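Local atomic coordinates of acetylxylan esterase / glucomannan deacetylase (Cellvibrio japonicus, PDB entry 2WAA), a protein that removes acetyl groups from acetylated xylan and glucomannan, helping to break down plant cell wall polysaccharides. Residues I20-T26 against Y38-S44; S63-I69 against V99-S105; D204-F208 against T258-H263; I249-T253 against T291-L295. One frame throughout, in Å; residues are numbered along the deposited sequence. Where two conformers were deposited one is given.

Contact 1. Residues I20-T26 against Y38-S44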
loop_
_atom_site.group_PDB
_atom_site.type_symbol
_atom_site.label_atom_id
_atom_site.label_comp_id
_atom_site.label_asym_id
_atom_site.label_seq_id
_atom_site.Cartn_x
_atom_site.Cartn_y
_atom_site.Cartn_z
ATOM N N ILE A 20 17.862 0.785 -8.951
ATOM C CA ILE A 20 16.468 0.360 -8.788
ATOM C C ILE A 20 15.770 1.278 -7.770
ATOM O O ILE A 20 16.155 1.336 -6.580
ATOM C CB ILE A 20 16.386 -1.104 -8.357
ATOM C CG1 ILE A 20 16.948 -2.005 -9.458
ATOM C CG2 ILE A 20 14.905 -1.503 -8.101
ATOM C CD1 ILE A 20 17.097 -3.360 -9.003
ATOM N N GLN A 21 14.806 2.040 -8.273
ATOM C CA GLN A 21 13.975 2.923 -7.458
ATOM C C GLN A 21 12.968 2.091 -6.666
ATOM O O GLN A 21 12.458 1.079 -7.176
ATOM C CB GLN A 21 13.289 3.967 -8.352
ATOM C CG GLN A 21 12.588 5.092 -7.504
ATOM C CD GLN A 21 13.557 5.737 -6.494
ATOM O OE1 GLN A 21 13.723 5.262 -5.373
ATOM N NE2 GLN A 21 14.232 6.828 -6.904
ATOM N N VAL A 22 12.678 2.506 -5.421
ATOM C CA VAL A 22 11.789 1.721 -4.591
ATOM C C VAL A 22 10.850 2.682 -3.910
ATOM O O VAL A 22 11.294 3.669 -3.262
ATOM C CB VAL A 22 12.576 1.008 -3.499
ATOM C CG1 VAL A 22 11.604 0.229 -2.546
ATOM C CG2 VAL A 22 13.582 0.002 -4.161
ATOM N N MET A 23 9.568 2.394 -4.023
ATOM C CA MET A 23 8.573 3.189 -3.295
ATOM C C MET A 23 7.749 2.176 -2.498
ATOM O O MET A 23 7.194 1.247 -3.081
ATOM C CB MET A 23 7.667 3.947 -4.283
ATOM C CG MET A 23 6.624 4.870 -3.507
ATOM S SD MET A 23 5.549 5.657 -4.709
ATOM C CE MET A 23 4.401 4.353 -5.179
ATOM N N GLY A 24 7.676 2.324 -1.178
ATOM C CA GLY A 24 6.943 1.320 -0.353
ATOM C C GLY A 24 7.939 0.630 0.569
ATOM O O GLY A 24 9.163 0.689 0.349
ATOM N N ARG A 25 7.449 0.003 1.625
ATOM C CA ARG A 25 8.343 -0.648 2.568
ATOM C C ARG A 25 9.008 -1.933 2.062
ATOM O O ARG A 25 8.322 -2.878 1.631
ATOM C CB ARG A 25 7.577 -0.970 3.847
ATOM C CG ARG A 25 7.143 0.322 4.557
ATOM C CD ARG A 25 6.573 0.033 5.965
ATOM N NE ARG A 25 6.111 1.246 6.633
ATOM C CZ ARG A 25 5.589 1.260 7.865
ATOM N NH1 ARG A 25 5.519 0.155 8.570
ATOM N NH2 ARG A 25 5.172 2.396 8.416
ATOM N N THR A 26 10.333 -1.979 2.161
ATOM C CA THR A 26 11.084 -3.186 1.811
ATOM C C THR A 26 12.096 -3.522 2.927
ATOM O O THR A 26 12.589 -2.626 3.629
ATOM C CB THR A 26 11.859 -3.004 0.477
ATOM O OG1 THR A 26 12.806 -1.916 0.611
ATOM C CG2 THR A 26 10.874 -2.726 -0.680
ATOM N N TYR A 38 3.716 -5.422 2.072
ATOM C CA TYR A 38 2.582 -4.498 1.922
ATOM C C TYR A 38 2.217 -4.324 0.454
ATOM O O TYR A 38 3.073 -4.426 -0.403
ATOM C CB TYR A 38 2.882 -3.137 2.554
ATOM C CG TYR A 38 2.817 -3.195 4.056
ATOM C CD1 TYR A 38 1.597 -3.409 4.718
ATOM C CD2 TYR A 38 3.976 -3.081 4.822
ATOM C CE1 TYR A 38 1.545 -3.477 6.101
ATOM C CE2 TYR A 38 3.915 -3.138 6.240
ATOM C CZ TYR A 38 2.698 -3.359 6.849
ATOM O OH TYR A 38 2.598 -3.392 8.244
ATOM N N PRO A 39 0.935 -4.069 0.148
ATOM C CA PRO A 39 0.579 -3.904 -1.284
ATOM C C PRO A 39 1.060 -2.527 -1.782
ATOM O O PRO A 39 1.338 -1.640 -0.956
ATOM C CB PRO A 39 -0.961 -3.907 -1.271
ATOM C CG PRO A 39 -1.299 -3.371 0.114
ATOM C CD PRO A 39 -0.229 -3.941 1.048
ATOM N N GLY A 40 1.264 -2.394 -3.090
ATOM C CA GLY A 40 1.639 -1.109 -3.693
ATOM C C GLY A 40 3.148 -0.828 -3.739
ATOM O O GLY A 40 3.571 0.200 -4.312
ATOM N N VAL A 41 3.941 -1.692 -3.094
ATOM C CA VAL A 41 5.397 -1.564 -3.146
ATOM C C VAL A 41 5.770 -1.631 -4.634
ATOM O O VAL A 41 5.368 -2.563 -5.347
ATOM C CB VAL A 41 6.104 -2.653 -2.361
ATOM C CG1 VAL A 41 7.648 -2.582 -2.608
ATOM C CG2 VAL A 41 5.749 -2.513 -0.838
ATOM N N SER A 42 6.514 -0.621 -5.080
ATOM C CA SER A 42 6.774 -0.439 -6.487
ATOM C C SER A 42 8.293 -0.308 -6.713
ATOM O O SER A 42 8.932 0.586 -6.111
ATOM C CB SER A 42 6.051 0.831 -6.935
ATOM O OG SER A 42 4.630 0.697 -6.841
ATOM N N LEU A 43 8.832 -1.151 -7.603
ATOM C CA LEU A 43 10.268 -1.150 -7.895
ATOM C C LEU A 43 10.397 -0.842 -9.373
ATOM O O LEU A 43 9.678 -1.420 -10.198
ATOM C CB LEU A 43 10.898 -2.504 -7.600
ATOM C CG LEU A 43 10.509 -3.200 -6.297
ATOM C CD1 LEU A 43 11.344 -4.487 -6.052
ATOM C CD2 LEU A 43 10.693 -2.272 -5.205
ATOM N N SER A 44 11.295 0.084 -9.705
ATOM C CA SER A 44 11.323 0.550 -11.094
ATOM C C SER A 44 12.738 0.815 -11.555
ATOM O O SER A 44 13.616 1.155 -10.763
ATOM C CB SER A 44 10.455 1.809 -11.320
ATOM O OG SER A 44 10.746 2.900 -10.402
HETATM O O HOH W 1 6.526 -4.477 2.950
#
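Met23 and Ser42 face each other as an antiparallel hydrogen-bonded pair. Met23 N gives its hydrogen to Ser42 O at 2.8 Å, and Ser42 N returns one to Met23 O. Gln21 and Ser44 repeat the exchange, with Gln21 N to Ser44 O at 2.9 Å. Between them Val22 and Leu43 form a non-hydrogen-bonded pair. In one conformer of Leu43, CD2 lies alongside both Val22 methyls, 3.8 Å from Val22 CG1. Beyond the strand Val41 CG2 rests 3.6 Å from Arg25 O, and Val41 CG1 touches Thr26 CG2. Arg25 stretches out beside Tyr38, the guanidinium and ring planes 87° apart, and one water joins Arg25 O to Tyr38 N. Arg25 NH1 bonds to the carbonyls of Tyr206 and Phe208, and Tyr38 OH to that of Phe205. A type II turn from Tyr38 to Val41 leads into the second strand. In one conformer Ser42 OG donates to Gly40 O. Val22, Val41 and Leu43 pack on strand 34-36, whereas Met23 meets strand 177-183 of the esterase domain.

Contact 2. Residues S63-I69 against V99-S105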
loop_
_atom_site.group_PDB
_atom_site.type_symbol
_atom_site.label_atom_id
_atom_site.label_comp_id
_atom_site.label_asym_id
_atom_site.label_seq_id
_atom_site.Cartn_x
_atom_site.Cartn_y
_atom_site.Cartn_z
ATOM N N SER A 63 1.255 -15.025 -4.093
ATOM C CA SER A 63 1.454 -13.556 -4.221
ATOM C C SER A 63 1.448 -13.092 -5.698
ATOM O O SER A 63 1.992 -13.756 -6.587
ATOM C CB SER A 63 2.782 -13.120 -3.593
ATOM O OG SER A 63 2.885 -13.556 -2.245
ATOM N N TRP A 64 0.861 -11.924 -5.952
ATOM C CA TRP A 64 0.776 -11.429 -7.318
ATOM C C TRP A 64 1.515 -10.115 -7.457
ATOM O O TRP A 64 1.535 -9.262 -6.522
ATOM C CB TRP A 64 -0.698 -11.164 -7.709
ATOM C CG TRP A 64 -1.522 -12.467 -7.872
ATOM C CD1 TRP A 64 -2.086 -13.244 -6.877
ATOM C CD2 TRP A 64 -1.867 -13.103 -9.122
ATOM N NE1 TRP A 64 -2.763 -14.300 -7.444
ATOM C CE2 TRP A 64 -2.649 -14.240 -8.812
ATOM C CE3 TRP A 64 -1.629 -12.783 -10.476
ATOM C CZ2 TRP A 64 -3.150 -15.095 -9.802
ATOM C CZ3 TRP A 64 -2.139 -13.615 -11.473
ATOM C CH2 TRP A 64 -2.888 -14.772 -11.133
ATOM N N ILE A 65 2.077 -9.926 -8.639
ATOM C CA ILE A 65 2.662 -8.648 -9.006
ATOM C C ILE A 65 2.097 -8.204 -10.368
ATOM O O ILE A 65 1.615 -9.036 -11.161
ATOM C CB ILE A 65 4.197 -8.753 -9.109
ATOM C CG1 ILE A 65 4.590 -9.786 -10.206
ATOM C CG2 ILE A 65 4.805 -9.094 -7.699
ATOM C CD1 ILE A 65 6.079 -9.812 -10.535
ATOM N N ASP A 66 2.155 -6.884 -10.612
ATOM C CA ASP A 66 1.981 -6.327 -11.963
ATOM C C ASP A 66 3.347 -5.932 -12.517
ATOM O O ASP A 66 4.205 -5.455 -11.782
ATOM C CB ASP A 66 1.123 -5.042 -11.944
ATOM C CG ASP A 66 -0.402 -5.352 -11.884
ATOM O OD1 ASP A 66 -0.841 -6.337 -12.506
ATOM O OD2 ASP A 66 -1.145 -4.579 -11.247
ATOM N N VAL A 67 3.539 -6.156 -13.813
ATOM C CA VAL A 67 4.776 -5.748 -14.470
ATOM C C VAL A 67 4.308 -4.803 -15.582
ATOM O O VAL A 67 3.415 -5.135 -16.335
ATOM C CB VAL A 67 5.522 -6.939 -15.111
ATOM C CG1 VAL A 67 6.797 -6.398 -15.881
ATOM C CG2 VAL A 67 5.974 -7.938 -14.020
ATOM N N ILE A 68 4.856 -3.605 -15.604
ATOM C CA ILE A 68 4.459 -2.607 -16.607
ATOM C C ILE A 68 5.705 -2.143 -17.363
ATOM O O ILE A 68 6.678 -1.672 -16.765
ATOM C CB ILE A 68 3.757 -1.410 -15.990
ATOM C CG1 ILE A 68 2.561 -1.880 -15.124
ATOM C CG2 ILE A 68 3.307 -0.436 -17.092
ATOM C CD1 ILE A 68 2.155 -0.897 -14.094
ATOM N N ILE A 69 5.686 -2.358 -18.673
ATOM C CA ILE A 69 6.816 -2.032 -19.551
ATOM C C ILE A 69 6.415 -0.813 -20.369
ATOM O O ILE A 69 5.381 -0.855 -21.035
ATOM C CB ILE A 69 7.085 -3.167 -20.508
ATOM C CG1 ILE A 69 7.285 -4.484 -19.748
ATOM C CG2 ILE A 69 8.311 -2.787 -21.403
ATOM C CD1 ILE A 69 8.417 -4.405 -18.713
ATOM N N VAL A 99 10.657 0.147 -16.712
ATOM C CA VAL A 99 10.100 -1.110 -16.185
ATOM C C VAL A 99 9.652 -0.892 -14.751
ATOM O O VAL A 99 10.411 -0.341 -13.952
ATOM C CB VAL A 99 11.185 -2.186 -16.175
ATOM C CG1 VAL A 99 10.652 -3.482 -15.607
ATOM C CG2 VAL A 99 11.685 -2.411 -17.611
ATOM N N GLU A 100 8.410 -1.279 -14.440
ATOM C CA GLU A 100 7.888 -1.135 -13.073
ATOM C C GLU A 100 7.303 -2.476 -12.620
ATOM O O GLU A 100 6.589 -3.149 -13.405
ATOM C CB GLU A 100 6.777 -0.034 -12.989
ATOM C CG GLU A 100 6.459 0.310 -11.510
ATOM C CD GLU A 100 5.441 1.462 -11.349
ATOM O OE1 GLU A 100 4.748 1.799 -12.339
ATOM O OE2 GLU A 100 5.325 2.016 -10.232
ATOM N N ILE A 101 7.631 -2.881 -11.385
ATOM C CA ILE A 101 7.014 -4.051 -10.775
ATOM C C ILE A 101 6.212 -3.523 -9.588
ATOM O O ILE A 101 6.738 -2.767 -8.775
ATOM C CB ILE A 101 8.075 -5.056 -10.302
ATOM C CG1 ILE A 101 8.894 -5.538 -11.525
ATOM C CG2 ILE A 101 7.456 -6.186 -9.475
ATOM C CD1 ILE A 101 10.206 -6.280 -11.146
ATOM N N ILE A 102 4.935 -3.899 -9.507
ATOM C CA ILE A 102 4.088 -3.416 -8.423
ATOM C C ILE A 102 3.554 -4.601 -7.659
ATOM O O ILE A 102 2.954 -5.511 -8.262
ATOM C CB ILE A 102 2.878 -2.508 -8.897
ATOM C CG1 ILE A 102 3.352 -1.274 -9.677
ATOM C CG2 ILE A 102 2.139 -1.951 -7.694
ATOM C CD1 ILE A 102 3.246 -1.499 -11.178
ATOM N N HIS A 103 3.748 -4.610 -6.322
ATOM C CA HIS A 103 3.180 -5.695 -5.522
ATOM C C HIS A 103 1.646 -5.512 -5.447
ATOM O O HIS A 103 1.159 -4.483 -4.933
ATOM C CB HIS A 103 3.807 -5.673 -4.099
ATOM C CG HIS A 103 3.511 -6.891 -3.265
ATOM N ND1 HIS A 103 3.343 -6.829 -1.898
ATOM C CD2 HIS A 103 3.333 -8.197 -3.601
ATOM C CE1 HIS A 103 3.107 -8.047 -1.419
ATOM N NE2 HIS A 103 3.104 -8.896 -2.430
ATOM N N ARG A 104 0.885 -6.513 -5.898
ATOM C CA ARG A 104 -0.585 -6.452 -5.794
ATOM C C ARG A 104 -1.057 -7.046 -4.494
ATOM O O ARG A 104 -2.099 -6.635 -3.987
ATOM C CB ARG A 104 -1.266 -7.246 -6.919
ATOM C CG ARG A 104 -0.969 -6.685 -8.340
ATOM C CD ARG A 104 -1.215 -7.789 -9.409
ATOM N NE ARG A 104 -2.583 -8.307 -9.411
ATOM C CZ ARG A 104 -3.596 -7.759 -10.083
ATOM N NH1 ARG A 104 -3.447 -6.625 -10.798
ATOM N NH2 ARG A 104 -4.810 -8.344 -10.034
ATOM N N SER A 105 -0.335 -8.047 -3.997
ATOM C CA SER A 105 -0.718 -8.773 -2.781
ATOM C C SER A 105 -0.497 -8.005 -1.497
ATOM O O SER A 105 0.176 -6.984 -1.498
ATOM C CB SER A 105 -0.022 -10.135 -2.753
ATOM O OG SER A 105 -0.705 -10.970 -3.680
HETATM O O HOH W 2 2.526 -11.240 -1.145
#
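Asp66 of one strand and Arg104, just past the end of its antiparallel neighbour, form a salt bridge in the N-terminal beta-sandwich. Arg104 NH1 reaches Asp66 OD2 at 3.1 Å, on the syn side of that oxygen. OD2 lies in the guanidinium plane, at its edge, but the carboxylate is turned 71° from it. A bend at chi3 of Arg104 (59°) folds the chain back and lays CD 3.4 Å from Asp66 OD1. Both charges have further partners: Asp66 also meets Arg164 and Ser76, and Arg104 meets Asp149. This network probably keeps the carboxylate ionised.

The strands themselves are joined by paired backbone bonds at Asp66 with Ile102 and at Ile68 with Glu100. The regular pairing ends near Trp64. There Arg104 N donates to Trp64 O at 2.9 Å, and Ser105 N adds a weak bond to the same oxygen. Ser105 OG then accepts from Trp64 N at 2.9 Å, and it is also bonded to His109.

Apolar side chains line the face of Ile65, Val67 and Ile69. Ile65 CD1 lies alongside Ile101 CG2 at 4.0 Å, and Ile69 CD1 meets Val99 CG1 at 3.9 Å. This face packs on strands 51-58 and 84-91 of the other sheet. His103 ND1 is hydrogen-bonded to Tyr38 O, while a water links Ser63 OG, at 2.6 Å, to His103 NE2, at 2.7 Å, in the plane of the imidazole.

Contact 3. Residues D204-F208 against T258-H263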
loop_
_atom_site.group_PDB
_atom_site.type_symbol
_atom_site.label_atom_id
_atom_site.label_comp_id
_atom_site.label_asym_id
_atom_site.label_seq_id
_atom_site.Cartn_x
_atom_site.Cartn_y
_atom_site.Cartn_z
ATOM N N ASP A 204 0.347 -1.708 16.013
ATOM C CA ASP A 204 1.396 -2.737 16.008
ATOM C C ASP A 204 2.013 -2.905 14.632
ATOM O O ASP A 204 3.218 -2.706 14.476
ATOM C CB ASP A 204 0.843 -4.089 16.498
ATOM C CG ASP A 204 0.214 -3.956 17.868
ATOM O OD1 ASP A 204 0.924 -3.549 18.778
ATOM O OD2 ASP A 204 -0.979 -4.200 18.044
ATOM N N PHE A 205 1.198 -3.203 13.622
ATOM C CA PHE A 205 1.812 -3.460 12.303
ATOM C C PHE A 205 2.325 -2.212 11.627
ATOM O O PHE A 205 3.147 -2.303 10.720
ATOM C CB PHE A 205 0.957 -4.357 11.354
ATOM C CG PHE A 205 -0.344 -3.715 10.874
ATOM C CD1 PHE A 205 -0.352 -2.766 9.835
ATOM C CD2 PHE A 205 -1.572 -4.108 11.438
ATOM C CE1 PHE A 205 -1.581 -2.183 9.402
ATOM C CE2 PHE A 205 -2.802 -3.531 11.013
ATOM C CZ PHE A 205 -2.792 -2.574 9.976
ATOM N N TYR A 206 1.858 -1.049 12.055
ATOM C CA TYR A 206 2.412 0.210 11.565
ATOM C C TYR A 206 3.934 0.273 11.842
ATOM O O TYR A 206 4.670 1.008 11.177
ATOM C CB TYR A 206 1.713 1.376 12.251
ATOM C CG TYR A 206 2.541 2.636 12.337
ATOM C CD1 TYR A 206 2.652 3.491 11.262
ATOM C CD2 TYR A 206 3.169 2.980 13.528
ATOM C CE1 TYR A 206 3.404 4.702 11.364
ATOM C CE2 TYR A 206 3.924 4.158 13.647
ATOM C CZ TYR A 206 4.034 5.005 12.553
ATOM O OH TYR A 206 4.777 6.166 12.688
ATOM N N GLN A 207 4.393 -0.502 12.834
ATOM C CA GLN A 207 5.809 -0.511 13.177
ATOM C C GLN A 207 6.643 -1.485 12.351
ATOM O O GLN A 207 7.867 -1.472 12.467
ATOM C CB GLN A 207 6.018 -0.873 14.682
ATOM C CG GLN A 207 5.392 0.142 15.696
ATOM C CD GLN A 207 6.030 1.570 15.716
ATOM O OE1 GLN A 207 7.022 1.884 15.005
ATOM N NE2 GLN A 207 5.414 2.475 16.527
ATOM N N PHE A 208 6.010 -2.320 11.530
ATOM C CA PHE A 208 6.724 -3.443 10.914
ATOM C C PHE A 208 7.047 -3.162 9.477
ATOM O O PHE A 208 6.228 -2.619 8.738
ATOM C CB PHE A 208 5.819 -4.685 10.931
ATOM C CG PHE A 208 5.409 -5.137 12.313
ATOM C CD1 PHE A 208 6.225 -4.863 13.405
ATOM C CD2 PHE A 208 4.257 -5.894 12.484
ATOM C CE1 PHE A 208 5.863 -5.323 14.684
ATOM C CE2 PHE A 208 3.890 -6.343 13.769
ATOM C CZ PHE A 208 4.684 -6.071 14.834
ATOM N N THR A 258 1.516 9.088 18.603
ATOM C CA THR A 258 2.687 8.425 18.062
ATOM C C THR A 258 3.021 8.907 16.642
ATOM O O THR A 258 4.188 9.194 16.312
ATOM C CB THR A 258 2.455 6.882 18.037
ATOM O OG1 THR A 258 2.306 6.401 19.391
ATOM C CG2 THR A 258 3.638 6.135 17.333
ATOM N N LEU A 259 2.001 9.005 15.792
ATOM C CA LEU A 259 2.239 9.467 14.446
ATOM C C LEU A 259 2.824 10.882 14.454
ATOM O O LEU A 259 3.733 11.207 13.672
ATOM C CB LEU A 259 0.942 9.497 13.638
ATOM C CG LEU A 259 0.335 8.125 13.403
ATOM C CD1 LEU A 259 -0.960 8.342 12.631
ATOM C CD2 LEU A 259 1.302 7.204 12.595
ATOM N N LEU A 260 2.237 11.739 15.274
ATOM C CA LEU A 260 2.612 13.156 15.275
ATOM C C LEU A 260 4.089 13.291 15.692
ATOM O O LEU A 260 4.828 14.136 15.181
ATOM C CB LEU A 260 1.730 13.925 16.275
ATOM C CG LEU A 260 0.266 14.246 15.824
ATOM C CD1 LEU A 260 -0.605 14.686 17.046
ATOM C CD2 LEU A 260 0.239 15.273 14.752
ATOM N N ASP A 261 4.466 12.486 16.661
ATOM C CA ASP A 261 5.823 12.498 17.220
ATOM C C ASP A 261 6.810 11.859 16.230
ATOM O O ASP A 261 7.884 12.395 15.989
ATOM C CB ASP A 261 5.816 11.748 18.556
ATOM C CG ASP A 261 7.196 11.518 19.095
ATOM O OD1 ASP A 261 8.042 12.438 18.914
ATOM O OD2 ASP A 261 7.454 10.434 19.689
ATOM N N ASN A 262 6.442 10.733 15.621
ATOM C CA ASN A 262 7.340 10.088 14.632
ATOM C C ASN A 262 7.566 10.845 13.337
ATOM O O ASN A 262 8.588 10.645 12.672
ATOM C CB ASN A 262 6.804 8.689 14.258
ATOM C CG ASN A 262 6.938 7.695 15.389
ATOM O OD1 ASN A 262 7.524 8.013 16.438
ATOM N ND2 ASN A 262 6.393 6.496 15.201
ATOM N N HIS A 263 6.604 11.697 12.962
ATOM C CA HIS A 263 6.592 12.368 11.644
ATOM C C HIS A 263 6.278 13.830 11.897
ATOM O O HIS A 263 5.119 14.288 11.689
ATOM C CB HIS A 263 5.474 11.759 10.794
ATOM C CG HIS A 263 5.547 10.262 10.718
ATOM N ND1 HIS A 263 6.579 9.604 10.082
ATOM C CD2 HIS A 263 4.728 9.301 11.211
ATOM C CE1 HIS A 263 6.378 8.293 10.170
ATOM N NE2 HIS A 263 5.267 8.086 10.860
HETATM O O HOH W 3 7.184 4.515 17.216
#
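Tyr206 overlaps one methyl of Leu259, whose CD2 is 3.5 Å from both Tyr206 CE1 and Tyr206 CZ. With CG anti to the backbone N (chi1 154°), Tyr206 sends its phenol toward the end of helix 245-262. Two groups meet the hydroxyl there. Asn262 ND2 donates to Tyr206 OH at 3.0 Å along a nearly straight path, 169° at the hydrogen. Its amide is almost coplanar with the ring, 11° apart, and approaches at the ring edge. His263 comes head-on toward Tyr206 and brings NE2 to 2.7 Å from Tyr206 OH, again in the plane of the phenol. His263 is the first residue to leave the helix, and its ND1 is bonded to Gln225.

Farther out, Thr258 CG2 sits 4.2 Å from Tyr206 CE2. A water bridges Gln207 NE2 and Asn262 ND2, so Asn262 ND2 serves two acceptors. His221 stacks on Tyr206, and Phe255 meets it edge-to-face. The contact thus joins the turn after helix 202-205 to the end of helix 245-262. Tyr206 OH accepts an N-H from Asn262 and has a short bond with His263 NE2, so two partners fix the direction of this buried hydroxyl.

Contact 4. Residues I249-T253 against T291-L295; sequences INTYT and TRQQL
Thr253 and Thr291 both hold CG2 anti to the backbone N, with chi1 -67° and -61°. This turns both methyls across the interface, and the side chains pass antiparallel to one another. Thr291 CG2 comes to 3.7 Å from Thr253 OG1. That hydroxyl is turned back along its own helix, where it donates to Ile249 O at 2.9 Å. The same carbonyl also takes the backbone N-H of Thr253, from the other face of its plane. Thr291 OG1 likewise bonds within its helix, to Tyr287 O, and rests 3.7 Å from Tyr252 CB. Gln294 runs extended across Ile249 at about a right angle, with OE1 3.6 Å from Ile249 CG2. Leu295 CD2 lies 3.6 Å from Thr253 O. No hydrogen bond joins the segments, whose axes are 9.3 Å apart and cross at -55°. Tyr252 reaches on to Ser231 through its hydroxyl. Such packing of neighbouring helices beside a parallel sheet belongs to the alpha/beta fold of SGNH hydrolases.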
loop_
_atom_site.group_PDB
_atom_site.type_symbol
_atom_site.label_atom_id
_atom_site.label_comp_id
_atom_site.label_asym_id
_atom_site.label_seq_id
_atom_site.Cartn_x
_atom_site.Cartn_y
_atom_site.Cartn_z
ATOM N N ILE A 249 -11.545 5.963 21.694
ATOM C CA ILE A 249 -11.029 7.318 21.531
ATOM C C ILE A 249 -9.678 7.435 22.219
ATOM O O ILE A 249 -8.735 8.059 21.690
ATOM C CB ILE A 249 -12.016 8.375 22.062
ATOM C CG1 ILE A 249 -13.273 8.437 21.147
ATOM C CG2 ILE A 249 -11.319 9.774 22.219
ATOM C CD1 ILE A 249 -14.382 9.307 21.751
ATOM N N ASN A 250 -9.534 6.824 23.390
ATOM C CA ASN A 250 -8.242 6.918 24.043
ATOM C C ASN A 250 -7.149 6.198 23.251
ATOM O O ASN A 250 -6.013 6.685 23.185
ATOM C CB ASN A 250 -8.311 6.402 25.481
ATOM C CG ASN A 250 -9.071 7.352 26.381
ATOM O OD1 ASN A 250 -9.169 8.575 26.108
ATOM N ND2 ASN A 250 -9.579 6.819 27.476
ATOM N N THR A 251 -7.463 5.064 22.634
ATOM C CA THR A 251 -6.413 4.450 21.852
ATOM C C THR A 251 -6.163 5.137 20.524
ATOM O O THR A 251 -5.005 5.221 20.120
ATOM C CB THR A 251 -6.341 2.879 21.902
ATOM O OG1 THR A 251 -6.094 2.290 20.609
ATOM C CG2 THR A 251 -7.538 2.296 22.571
ATOM N N TYR A 252 -7.196 5.723 19.915
ATOM C CA TYR A 252 -6.959 6.447 18.679
ATOM C C TYR A 252 -6.096 7.671 18.994
ATOM O O TYR A 252 -5.153 7.992 18.264
ATOM C CB TYR A 252 -8.265 6.876 18.017
ATOM C CG TYR A 252 -8.218 6.882 16.499
ATOM C CD1 TYR A 252 -6.998 6.914 15.811
ATOM C CD2 TYR A 252 -9.389 6.814 15.765
ATOM C CE1 TYR A 252 -6.955 6.927 14.377
ATOM C CE2 TYR A 252 -9.366 6.852 14.339
ATOM C CZ TYR A 252 -8.153 6.896 13.669
ATOM O OH TYR A 252 -8.173 6.866 12.302
ATOM N N THR A 253 -6.419 8.366 20.100
ATOM C CA THR A 253 -5.653 9.538 20.488
ATOM C C THR A 253 -4.199 9.134 20.722
ATOM O O THR A 253 -3.277 9.806 20.235
ATOM C CB THR A 253 -6.242 10.138 21.774
ATOM O OG1 THR A 253 -7.551 10.641 21.453
ATOM C CG2 THR A 253 -5.381 11.284 22.314
ATOM N N THR A 291 -11.707 12.322 19.112
ATOM C CA THR A 291 -10.228 12.120 19.079
ATOM C C THR A 291 -9.529 13.414 18.732
ATOM O O THR A 291 -8.525 13.803 19.350
ATOM C CB THR A 291 -9.909 11.011 18.073
ATOM O OG1 THR A 291 -10.556 9.791 18.531
ATOM C CG2 THR A 291 -8.366 10.828 17.857
ATOM N N ARG A 292 -10.008 14.092 17.701
ATOM C CA ARG A 292 -9.380 15.340 17.311
ATOM C C ARG A 292 -9.497 16.383 18.432
ATOM O O ARG A 292 -8.577 17.162 18.675
ATOM C CB ARG A 292 -9.947 15.837 15.978
ATOM C CG ARG A 292 -9.673 14.849 14.839
ATOM C CD ARG A 292 -10.128 15.348 13.462
ATOM N NE ARG A 292 -9.650 16.693 13.184
ATOM C CZ ARG A 292 -10.357 17.790 13.400
ATOM N NH1 ARG A 292 -11.585 17.690 13.876
ATOM N NH2 ARG A 292 -9.843 18.981 13.142
ATOM N N GLN A 293 -10.644 16.413 19.097
ATOM C CA GLN A 293 -10.814 17.345 20.213
ATOM C C GLN A 293 -9.770 17.091 21.309
ATOM O O GLN A 293 -9.102 18.030 21.788
ATOM C CB GLN A 293 -12.264 17.297 20.741
ATOM C CG GLN A 293 -12.452 18.170 21.989
ATOM C CD GLN A 293 -13.900 18.567 22.205
ATOM O OE1 GLN A 293 -14.605 18.925 21.255
ATOM N NE2 GLN A 293 -14.347 18.532 23.457
ATOM N N GLN A 294 -9.575 15.830 21.672
ATOM C CA GLN A 294 -8.558 15.479 22.674
ATOM C C GLN A 294 -7.128 15.748 22.224
ATOM O O GLN A 294 -6.293 16.143 23.039
ATOM C CB GLN A 294 -8.652 14.022 23.086
ATOM C CG GLN A 294 -10.006 13.671 23.668
ATOM C CD GLN A 294 -10.000 12.355 24.380
ATOM O OE1 GLN A 294 -9.022 11.591 24.304
ATOM N NE2 GLN A 294 -11.097 12.064 25.077
ATOM N N LEU A 295 -6.849 15.536 20.941
ATOM C CA LEU A 295 -5.511 15.791 20.404
ATOM C C LEU A 295 -5.097 17.266 20.466
ATOM O O LEU A 295 -3.942 17.576 20.760
ATOM C CB LEU A 295 -5.400 15.332 18.949
ATOM C CG LEU A 295 -5.305 13.812 18.796
ATOM C CD1 LEU A 295 -5.606 13.425 17.355
ATOM C CD2 LEU A 295 -3.948 13.213 19.294
#

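How the contacts relate
Contacts 1 and 2 share one antiparallel sheet of the N-terminal domain, their centres 10 Å apart. Leu43 O and Ile101 N, 2.8 Å apart, probably hydrogen-bond between them. Contacts 3 and 4 belong to the esterase domain and both use helix 245-262; their centres lie 15 Å apart. Contact 1 links the two domains: Arg25 NH1 reaches Phe208 O and Tyr206 O of contact 3, each at 2.9 Å. Contacts 2 and 4 are far apart, about 37 Å between centres. The inferred nucleophile Ser141 has its side chain about 11 Å from that of Tyr38 and about 12 Å from that of Ser105. Contacts 3 and 4 lie remote from the probable catalytic residues.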